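Local coordinates for Box C/D snoRNA protein 1 (Saccharomyces cerevisiae, PDB 6THL), which is required for the accumulation of box C/D snoRNAs, in snoRNA processing, transport to the nucleolus and ribosome biogenesis, at residues V45-Q53 with V83-Y91; S119-F128 with T159-M170. All coordinates share one frame; numbering follows the deposited sequence.

How the interactions relate
Both interactions lie in the BCD1 domain, the part of the protein held by this chain, and follow one another in series: interaction 1 (45-53 with 83-91) closes before interaction 2 (119-128 with 159-170) opens. Their centres are about 12 Å apart, and they meet through one mixed sheet in which strand 165-169 runs between strands 40-49 and 122-126. Backbone bonds probably join them directly, from Cys50 N to Val168 O at 2.7 Å and from Ile166 N to Glu46 O at 2.8 Å. Interaction 1 lays helix 81-90 against this sheet, while interaction 2 pairs two of its strands near the centre of the chain; together they tie distant parts of the sequence into one core.

Interaction 1: residues V45-Q53 with V83-Y91; sequences VEWILCPMQ and VFQKCCEFY
Leu49 reaches from the strand to the helix and touches Val83, Lys86, Cys87 and Phe90, spaced over about two turns. Its CB lies at the edge of the Phe90 ring, 3.6 Å from CE2. With CG anti to the carbonyl carbon (chi1 -55°), the branch runs on to the middle of the helix. There CD1 sits 3.7 Å from Cys87 SG, beside Val83 O and the CB of Lys86, while CD2 flanks the same sulfur at 3.9 Å. Farther back along the strand, Val83 CG1 lies over one face of the Trp47 indole, toward its rim, and Val45 CG2 covers the opposite face.

Beyond Leu49 the chain passes over the end of the helix. Pro51 CB stands above the centre of the Phe90 ring in a CH-pi contact, 3.4 Å from the centroid and only 5° off the ring normal; the two side chains run side by side. Tyr91, the first residue to leave the helix, donates a hydrogen bond from OH to Cys50 O at 2.7 Å, approaching from above the carbonyl plane. The CB of Phe90 covers one face of the tyrosine ring, and Met52 CG meets its edge.

This is a helix packed on one face of a beta-sheet, strand 40-49 and helix 81-90 running nearly parallel, their segment axes 13° apart. The strand lies between strands 62-70 and 165-169; Leu49 also touches Val168, and helix 109-117 packs against Phe84.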
loop_
_atom_site.group_PDB
_atom_site.type_symbol
_atom_site.label_atom_id
_atom_site.label_comp_id
_atom_site.label_asym_id
_atom_site.label_seq_id
_atom_site.Cartn_x
_atom_site.Cartn_y
_atom_site.Cartn_z
ATOM N N VAL B 45 7.342 2.458 18.033
ATOM C CA VAL B 45 8.376 1.574 17.543
ATOM C C VAL B 45 7.810 0.727 16.390
ATOM O O VAL B 45 6.613 0.437 16.344
ATOM C CB VAL B 45 9.032 0.699 18.665
ATOM C CG1 VAL B 45 9.354 1.516 19.907
ATOM C CG2 VAL B 45 8.175 -0.486 19.035
ATOM N N GLU B 46 8.685 0.341 15.460
ATOM C CA GLU B 46 8.323 -0.616 14.411
ATOM C C GLU B 46 8.755 -2.064 14.770
ATOM O O GLU B 46 9.934 -2.427 14.740
ATOM C CB GLU B 46 8.917 -0.185 13.061
ATOM C CG GLU B 46 8.621 -1.192 11.968
ATOM C CD GLU B 46 9.296 -0.860 10.680
ATOM O OE1 GLU B 46 8.851 -1.436 9.672
ATOM O OE2 GLU B 46 10.245 -0.036 10.668
ATOM N N TRP B 47 7.786 -2.886 15.119
ATOM C CA TRP B 47 8.069 -4.264 15.448
ATOM C C TRP B 47 8.182 -5.029 14.152
ATOM O O TRP B 47 7.336 -4.904 13.291
ATOM C CB TRP B 47 6.959 -4.858 16.321
ATOM C CG TRP B 47 6.895 -4.242 17.649
ATOM C CD1 TRP B 47 6.046 -3.278 18.060
ATOM C CD2 TRP B 47 7.748 -4.531 18.754
ATOM N NE1 TRP B 47 6.310 -2.944 19.370
ATOM C CE2 TRP B 47 7.354 -3.704 19.811
ATOM C CE3 TRP B 47 8.813 -5.420 18.950
ATOM C CZ2 TRP B 47 7.972 -3.740 21.048
ATOM C CZ3 TRP B 47 9.443 -5.445 20.189
ATOM C CH2 TRP B 47 9.017 -4.616 21.219
ATOM N N ILE B 48 9.249 -5.797 14.003
ATOM C CA ILE B 48 9.370 -6.739 12.901
ATOM C C ILE B 48 9.676 -8.108 13.492
ATOM O O ILE B 48 10.758 -8.329 14.037
ATOM C CB ILE B 48 10.492 -6.339 11.936
ATOM C CG1 ILE B 48 10.123 -5.050 11.191
ATOM C CG2 ILE B 48 10.738 -7.452 10.943
ATOM C CD1 ILE B 48 11.297 -4.340 10.577
ATOM N N LEU B 49 8.704 -9.011 13.384
ATOM C CA LEU B 49 8.804 -10.371 13.902
ATOM C C LEU B 49 9.306 -11.283 12.814
ATOM O O LEU B 49 8.688 -11.364 11.743
ATOM C CB LEU B 49 7.421 -10.852 14.358
ATOM C CG LEU B 49 6.743 -9.936 15.383
ATOM C CD1 LEU B 49 5.577 -10.666 16.016
ATOM C CD2 LEU B 49 7.670 -9.445 16.475
ATOM N N CYS B 50 10.430 -11.950 13.083
ATOM C CA CYS B 50 10.990 -12.943 12.164
ATOM C C CYS B 50 10.682 -14.344 12.681
ATOM O O CYS B 50 11.184 -14.774 13.740
ATOM C CB CYS B 50 12.486 -12.760 11.980
ATOM S SG CYS B 50 13.045 -11.043 11.942
ATOM N N PRO B 51 9.844 -15.066 11.935
ATOM C CA PRO B 51 9.465 -16.378 12.329
ATOM C C PRO B 51 10.557 -17.336 11.920
ATOM O O PRO B 51 11.536 -16.924 11.289
ATOM C CB PRO B 51 8.227 -16.629 11.480
ATOM C CG PRO B 51 8.571 -15.996 10.183
ATOM C CD PRO B 51 9.318 -14.748 10.589
ATOM N N MET B 52 10.322 -18.611 12.226
ATOM C CA MET B 52 11.280 -19.676 12.059
ATOM C C MET B 52 11.135 -20.333 10.687
ATOM O O MET B 52 10.184 -21.086 10.416
ATOM C CB MET B 52 11.114 -20.654 13.214
ATOM C CG MET B 52 11.304 -19.941 14.545
ATOM S SD MET B 52 11.507 -20.974 16.008
ATOM C CE MET B 52 9.951 -21.878 15.989
ATOM N N GLN B 53 12.103 -20.026 9.825
ATOM C CA GLN B 53 12.088 -20.465 8.434
ATOM C C GLN B 53 12.393 -21.964 8.296
ATOM O O GLN B 53 12.583 -22.659 9.296
ATOM C CB GLN B 53 13.066 -19.605 7.625
ATOM C CG GLN B 53 12.729 -18.115 7.633
ATOM C CD GLN B 53 11.370 -17.816 7.024
ATOM O OE1 GLN B 53 11.057 -18.274 5.942
ATOM N NE2 GLN B 53 10.568 -17.042 7.711
ATOM N N VAL B 83 0.695 -8.128 18.693
ATOM C CA VAL B 83 2.099 -8.397 18.457
ATOM C C VAL B 83 2.529 -9.599 19.285
ATOM O O VAL B 83 3.245 -10.467 18.797
ATOM C CB VAL B 83 2.998 -7.184 18.835
ATOM C CG1 VAL B 83 4.472 -7.502 18.560
ATOM C CG2 VAL B 83 2.569 -5.916 18.101
ATOM N N PHE B 84 2.123 -9.619 20.549
ATOM C CA PHE B 84 2.326 -10.782 21.383
ATOM C C PHE B 84 1.608 -11.913 20.694
ATOM O O PHE B 84 2.226 -12.828 20.183
ATOM C CB PHE B 84 1.770 -10.563 22.789
ATOM C CG PHE B 84 1.787 -11.793 23.634
ATOM C CD1 PHE B 84 2.803 -12.003 24.550
ATOM C CD2 PHE B 84 0.789 -12.749 23.514
ATOM C CE1 PHE B 84 2.829 -13.153 25.332
ATOM C CE2 PHE B 84 0.809 -13.903 24.283
ATOM C CZ PHE B 84 1.834 -14.104 25.193
ATOM N N GLN B 85 0.290 -11.842 20.629
ATOM C CA GLN B 85 -0.434 -12.946 20.041
ATOM C C GLN B 85 0.452 -13.540 18.962
ATOM O O GLN B 85 0.741 -14.743 18.961
ATOM C CB GLN B 85 -1.775 -12.487 19.455
ATOM C CG GLN B 85 -2.853 -12.259 20.510
ATOM C CD GLN B 85 -4.111 -11.603 19.950
ATOM O OE1 GLN B 85 -4.043 -10.672 19.138
ATOM N NE2 GLN B 85 -5.272 -12.084 20.392
ATOM N N LYS B 86 0.899 -12.664 18.067
ATOM C CA LYS B 86 1.609 -13.073 16.870
ATOM C C LYS B 86 2.952 -13.786 17.207
ATOM O O LYS B 86 3.290 -14.806 16.590
ATOM C CB LYS B 86 1.764 -11.871 15.918
ATOM C CG LYS B 86 2.011 -12.257 14.478
ATOM C CD LYS B 86 0.733 -12.699 13.787
ATOM C CE LYS B 86 1.067 -13.658 12.668
ATOM N NZ LYS B 86 0.177 -13.449 11.507
ATOM N N CYS B 87 3.694 -13.281 18.198
ATOM C CA CYS B 87 4.850 -14.012 18.750
ATOM C C CYS B 87 4.360 -15.382 19.279
ATOM O O CYS B 87 4.904 -16.432 18.930
ATOM C CB CYS B 87 5.556 -13.214 19.880
ATOM S SG CYS B 87 6.410 -11.620 19.508
ATOM N N CYS B 88 3.289 -15.375 20.074
ATOM C CA CYS B 88 2.677 -16.627 20.592
ATOM C C CYS B 88 2.287 -17.668 19.481
ATOM O O CYS B 88 2.130 -18.849 19.779
ATOM C CB CYS B 88 1.521 -16.308 21.586
ATOM S SG CYS B 88 0.064 -17.411 21.582
ATOM N N GLU B 89 2.196 -17.264 18.218
ATOM C CA GLU B 89 1.918 -18.217 17.128
ATOM C C GLU B 89 3.153 -18.597 16.313
ATOM O O GLU B 89 3.227 -19.707 15.782
ATOM C CB GLU B 89 0.780 -17.724 16.189
ATOM C CG GLU B 89 0.603 -16.207 16.071
ATOM C CD GLU B 89 -0.629 -15.770 15.295
ATOM O OE1 GLU B 89 -0.631 -15.903 14.055
ATOM O OE2 GLU B 89 -1.573 -15.259 15.934
ATOM N N PHE B 90 4.100 -17.666 16.190
ATOM C CA PHE B 90 5.404 -17.937 15.551
ATOM C C PHE B 90 6.278 -18.860 16.411
ATOM O O PHE B 90 7.230 -19.426 15.890
ATOM C CB PHE B 90 6.213 -16.636 15.311
ATOM C CG PHE B 90 5.826 -15.829 14.071
ATOM C CD1 PHE B 90 4.963 -16.323 13.080
ATOM C CD2 PHE B 90 6.394 -14.560 13.877
ATOM C CE1 PHE B 90 4.652 -15.560 11.963
ATOM C CE2 PHE B 90 6.087 -13.801 12.760
ATOM C CZ PHE B 90 5.212 -14.301 11.804
ATOM N N TYR B 91 5.968 -18.981 17.715
ATOM C CA TYR B 91 6.818 -19.695 18.707
ATOM C C TYR B 91 5.973 -20.649 19.633
ATOM O O TYR B 91 5.555 -21.707 19.170
ATOM C CB TYR B 91 7.680 -18.654 19.459
ATOM C CG TYR B 91 8.208 -17.541 18.545
ATOM C CD1 TYR B 91 9.017 -17.844 17.434
ATOM C CD2 TYR B 91 7.891 -16.196 18.767
ATOM C CE1 TYR B 91 9.495 -16.844 16.579
ATOM C CE2 TYR B 91 8.367 -15.181 17.906
ATOM C CZ TYR B 91 9.174 -15.513 16.811
ATOM O OH TYR B 91 9.654 -14.548 15.943
#

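Interaction 2: residues S119-F128 with T159-M170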
loop_
_atom_site.group_PDB
_atom_site.type_symbol
_atom_site.label_atom_id
_atom_site.label_comp_id
_atom_site.label_asym_id
_atom_site.label_seq_id
_atom_site.Cartn_x
_atom_site.Cartn_y
_atom_site.Cartn_z
ATOM N N SER B 119 11.744 -16.433 27.442
ATOM C CA SER B 119 11.274 -16.721 26.103
ATOM C C SER B 119 12.369 -17.128 25.134
ATOM O O SER B 119 12.139 -17.946 24.249
ATOM C CB SER B 119 10.591 -15.475 25.579
ATOM O OG SER B 119 10.692 -15.376 24.180
ATOM N N GLY B 120 13.545 -16.526 25.256
ATOM C CA GLY B 120 14.658 -16.850 24.343
ATOM C C GLY B 120 14.682 -16.061 23.039
ATOM O O GLY B 120 15.546 -16.270 22.170
ATOM N N LEU B 121 13.726 -15.153 22.901
ATOM C CA LEU B 121 13.694 -14.295 21.769
ATOM C C LEU B 121 14.780 -13.270 21.969
ATOM O O LEU B 121 14.858 -12.661 23.023
ATOM C CB LEU B 121 12.344 -13.630 21.659
ATOM C CG LEU B 121 11.271 -14.585 21.179
ATOM C CD1 LEU B 121 9.923 -13.907 21.348
ATOM C CD2 LEU B 121 11.464 -15.004 19.728
ATOM N N LYS B 122 15.637 -13.106 20.971
ATOM C CA LYS B 122 16.566 -12.011 20.985
ATOM C C LYS B 122 15.922 -10.792 20.267
ATOM O O LYS B 122 15.016 -10.929 19.428
ATOM C CB LYS B 122 17.875 -12.431 20.335
ATOM C CG LYS B 122 18.585 -13.608 21.002
ATOM C CD LYS B 122 19.649 -14.204 20.062
ATOM C CE LYS B 122 19.923 -15.688 20.283
ATOM N NZ LYS B 122 20.794 -15.931 21.460
ATOM N N PHE B 123 16.389 -9.600 20.625
ATOM C CA PHE B 123 15.832 -8.377 20.116
ATOM C C PHE B 123 16.962 -7.564 19.577
ATOM O O PHE B 123 17.926 -7.270 20.277
ATOM C CB PHE B 123 15.088 -7.630 21.214
ATOM C CG PHE B 123 13.812 -8.298 21.597
ATOM C CD1 PHE B 123 12.599 -7.802 21.183
ATOM C CD2 PHE B 123 13.828 -9.481 22.311
ATOM C CE1 PHE B 123 11.417 -8.439 21.512
ATOM C CE2 PHE B 123 12.649 -10.126 22.637
ATOM C CZ PHE B 123 11.443 -9.602 22.232
ATOM N N TYR B 124 16.833 -7.204 18.312
ATOM C CA TYR B 124 17.853 -6.474 17.630
ATOM C C TYR B 124 17.232 -5.173 17.138
ATOM O O TYR B 124 16.195 -5.220 16.526
ATOM C CB TYR B 124 18.285 -7.314 16.439
ATOM C CG TYR B 124 18.734 -8.730 16.757
ATOM C CD1 TYR B 124 20.092 -9.051 16.838
ATOM C CD2 TYR B 124 17.814 -9.755 16.942
ATOM C CE1 TYR B 124 20.519 -10.347 17.110
ATOM C CE2 TYR B 124 18.234 -11.060 17.212
ATOM C CZ TYR B 124 19.592 -11.345 17.302
ATOM O OH TYR B 124 20.033 -12.621 17.577
ATOM N N THR B 125 17.830 -4.019 17.429
ATOM C CA THR B 125 17.529 -2.784 16.693
ATOM C C THR B 125 18.663 -2.650 15.682
ATOM O O THR B 125 19.580 -3.484 15.636
ATOM C CB THR B 125 17.432 -1.529 17.611
ATOM O OG1 THR B 125 16.764 -0.458 16.928
ATOM C CG2 THR B 125 18.795 -1.034 18.050
ATOM N N LYS B 126 18.626 -1.608 14.871
ATOM C CA LYS B 126 19.610 -1.475 13.827
ATOM C C LYS B 126 20.523 -0.324 14.185
ATOM O O LYS B 126 20.165 0.502 15.032
ATOM C CB LYS B 126 18.907 -1.332 12.473
ATOM C CG LYS B 126 18.447 0.056 12.116
ATOM C CD LYS B 126 17.150 0.020 11.313
ATOM C CE LYS B 126 17.321 -0.545 9.930
ATOM N NZ LYS B 126 16.091 -0.371 9.094
ATOM N N THR B 127 21.711 -0.273 13.579
ATOM C CA THR B 127 22.791 0.610 14.088
ATOM C C THR B 127 23.364 1.462 12.989
ATOM O O THR B 127 23.384 1.057 11.848
ATOM C CB THR B 127 23.910 -0.211 14.786
ATOM O OG1 THR B 127 24.489 0.551 15.837
ATOM C CG2 THR B 127 25.026 -0.707 13.810
ATOM N N PHE B 128 23.823 2.651 13.350
ATOM C CA PHE B 128 24.192 3.673 12.376
ATOM C C PHE B 128 25.524 4.303 12.767
ATOM O O PHE B 128 25.810 4.390 13.966
ATOM C CB PHE B 128 23.146 4.807 12.349
ATOM C CG PHE B 128 21.778 4.384 11.915
ATOM C CD1 PHE B 128 21.397 4.478 10.580
ATOM C CD2 PHE B 128 20.849 3.923 12.850
ATOM C CE1 PHE B 128 20.128 4.088 10.176
ATOM C CE2 PHE B 128 19.570 3.535 12.454
ATOM C CZ PHE B 128 19.211 3.614 11.115
ATOM N N THR B 159 21.136 6.118 17.131
ATOM C CA THR B 159 20.385 6.809 16.108
ATOM C C THR B 159 19.211 5.961 15.631
ATOM O O THR B 159 19.328 4.714 15.539
ATOM C CB THR B 159 21.337 7.235 14.982
ATOM O OG1 THR B 159 22.170 8.284 15.492
ATOM C CG2 THR B 159 20.587 7.722 13.711
ATOM N N VAL B 160 18.067 6.630 15.382
ATOM C CA VAL B 160 16.942 5.971 14.705
ATOM C C VAL B 160 16.558 6.690 13.458
ATOM O O VAL B 160 16.812 7.869 13.306
ATOM C CB VAL B 160 15.711 5.847 15.588
ATOM C CG1 VAL B 160 15.942 4.772 16.648
ATOM C CG2 VAL B 160 15.347 7.197 16.196
ATOM N N ILE B 161 15.972 5.969 12.526
ATOM C CA ILE B 161 15.321 6.637 11.420
ATOM C C ILE B 161 13.893 6.868 11.878
ATOM O O ILE B 161 13.046 5.944 11.939
ATOM C CB ILE B 161 15.398 5.844 10.129
ATOM C CG1 ILE B 161 16.810 5.998 9.582
ATOM C CG2 ILE B 161 14.412 6.425 9.122
ATOM C CD1 ILE B 161 17.187 4.970 8.566
ATOM N N GLU B 162 13.672 8.111 12.284
ATOM C CA GLU B 162 12.391 8.569 12.820
ATOM C C GLU B 162 12.080 7.982 14.205
ATOM O O GLU B 162 11.525 8.664 15.086
ATOM C CB GLU B 162 11.231 8.295 11.828
ATOM C CG GLU B 162 11.357 8.989 10.478
ATOM C CD GLU B 162 10.745 10.371 10.424
ATOM O OE1 GLU B 162 11.103 11.125 9.494
ATOM O OE2 GLU B 162 9.903 10.708 11.272
ATOM N N PHE B 163 12.418 6.723 14.400
ATOM C CA PHE B 163 11.912 5.991 15.539
ATOM C C PHE B 163 12.381 4.560 15.380
ATOM O O PHE B 163 12.446 4.031 14.253
ATOM C CB PHE B 163 10.348 6.063 15.694
ATOM C CG PHE B 163 9.548 5.326 14.613
ATOM C CD1 PHE B 163 9.069 4.070 14.826
ATOM C CD2 PHE B 163 9.264 5.925 13.398
ATOM C CE1 PHE B 163 8.342 3.408 13.849
ATOM C CE2 PHE B 163 8.546 5.270 12.415
ATOM C CZ PHE B 163 8.072 4.014 12.646
ATOM N N PRO B 164 12.706 3.930 16.503
ATOM C CA PRO B 164 13.266 2.591 16.496
ATOM C C PRO B 164 12.497 1.594 15.641
ATOM O O PRO B 164 11.264 1.601 15.611
ATOM C CB PRO B 164 13.177 2.167 17.972
ATOM C CG PRO B 164 12.199 3.110 18.595
ATOM C CD PRO B 164 12.404 4.392 17.869
ATOM N N THR B 165 13.249 0.757 14.953
ATOM C CA THR B 165 12.723 -0.455 14.370
ATOM C C THR B 165 13.341 -1.586 15.223
ATOM O O THR B 165 14.480 -1.447 15.679
ATOM C CB THR B 165 13.147 -0.532 12.893
ATOM O OG1 THR B 165 12.708 0.662 12.208
ATOM C CG2 THR B 165 12.606 -1.768 12.226
ATOM N N ILE B 166 12.603 -2.666 15.484
ATOM C CA ILE B 166 13.048 -3.662 16.444
ATOM C C ILE B 166 12.694 -5.047 15.981
ATOM O O ILE B 166 11.521 -5.416 15.980
ATOM C CB ILE B 166 12.406 -3.505 17.842
ATOM C CG1 ILE B 166 12.520 -2.078 18.395
ATOM C CG2 ILE B 166 13.039 -4.503 18.813
ATOM C CD1 ILE B 166 13.910 -1.679 18.817
ATOM N N PHE B 167 13.733 -5.808 15.626
ATOM C CA PHE B 167 13.629 -7.141 15.054
ATOM C C PHE B 167 13.581 -8.152 16.175
ATOM O O PHE B 167 14.244 -7.977 17.217
ATOM C CB PHE B 167 14.854 -7.482 14.190
ATOM C CG PHE B 167 14.974 -6.674 12.936
ATOM C CD1 PHE B 167 15.625 -5.453 12.952
ATOM C CD2 PHE B 167 14.483 -7.163 11.733
ATOM C CE1 PHE B 167 15.757 -4.701 11.808
ATOM C CE2 PHE B 167 14.600 -6.396 10.585
ATOM C CZ PHE B 167 15.240 -5.151 10.627
ATOM N N VAL B 168 12.825 -9.222 15.918
ATOM C CA VAL B 168 12.536 -10.266 16.868
ATOM C C VAL B 168 12.732 -11.591 16.125
ATOM O O VAL B 168 12.250 -11.767 15.012
ATOM C CB VAL B 168 11.093 -10.122 17.431
ATOM C CG1 VAL B 168 10.811 -11.155 18.510
ATOM C CG2 VAL B 168 10.889 -8.772 18.069
ATOM N N ALA B 169 13.470 -12.516 16.718
ATOM C CA ALA B 169 13.684 -13.821 16.107
ATOM C C ALA B 169 14.300 -14.779 17.123
ATOM O O ALA B 169 14.980 -14.345 18.073
ATOM C CB ALA B 169 14.592 -13.684 14.912
ATOM N N MET B 170 14.051 -16.076 16.939
ATOM C CA MET B 170 14.654 -17.077 17.832
ATOM C C MET B 170 16.158 -17.186 17.590
ATOM O O MET B 170 16.943 -17.232 18.556
ATOM C CB MET B 170 13.971 -18.464 17.738
ATOM C CG MET B 170 12.913 -18.737 18.825
ATOM S SD MET B 170 13.311 -18.147 20.503
ATOM C CE MET B 170 14.434 -19.418 21.075
#
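Phe123 and Val168 lie side by side and point the same way from a non-hydrogen-bonded pair of antiparallel strands. Val168 CG2 is 3.5 Å from Phe123 CE1, and Ile166 CG2 comes to the edge of the same ring. On the other face of the sheet, Tyr124 and Phe167 form a hydrogen-bonded pair with their CB atoms 4.1 Å apart. The edge of each ring faces the partner's carbonyl oxygen, which lies in the ring plane. Two backbone bonds hold this pair, Tyr124 N to Phe167 O at 2.9 Å and Phe167 N to Tyr124 O at 2.7 Å; at the next hydrogen-bonded pair, Lys122 N donates to Ala169 O.

Thr125 turns its hydroxyl anti to the backbone N (chi1 -163°), which brings OG1 to Thr165 O at 2.8 Å, nearly in line with the C=O bond. At the opposite end of the pairing, Leu121 and Met170 cross at about a right angle, CD2 of the leucine 3.7 Å from the sulfur SD.

Past the strand, Phe128 also stands roughly square to its partners. CD2 approaches Thr159 O at 3.2 Å, while CE1 and CZ meet Ile161 CD1. Replacing Phe128 by alanine removes the ring and would probably leave Ile161 CD1 without its aromatic cover.

Strands 122-126 and 165-169 thus form an antiparallel pair within the mixed sheet. Strand 140-143 flanks the first, and strand 165-169 pairs in parallel with strand 40-49 on its other side. Strand 159-161 belongs to a second, smaller sheet, beside strand 15-18.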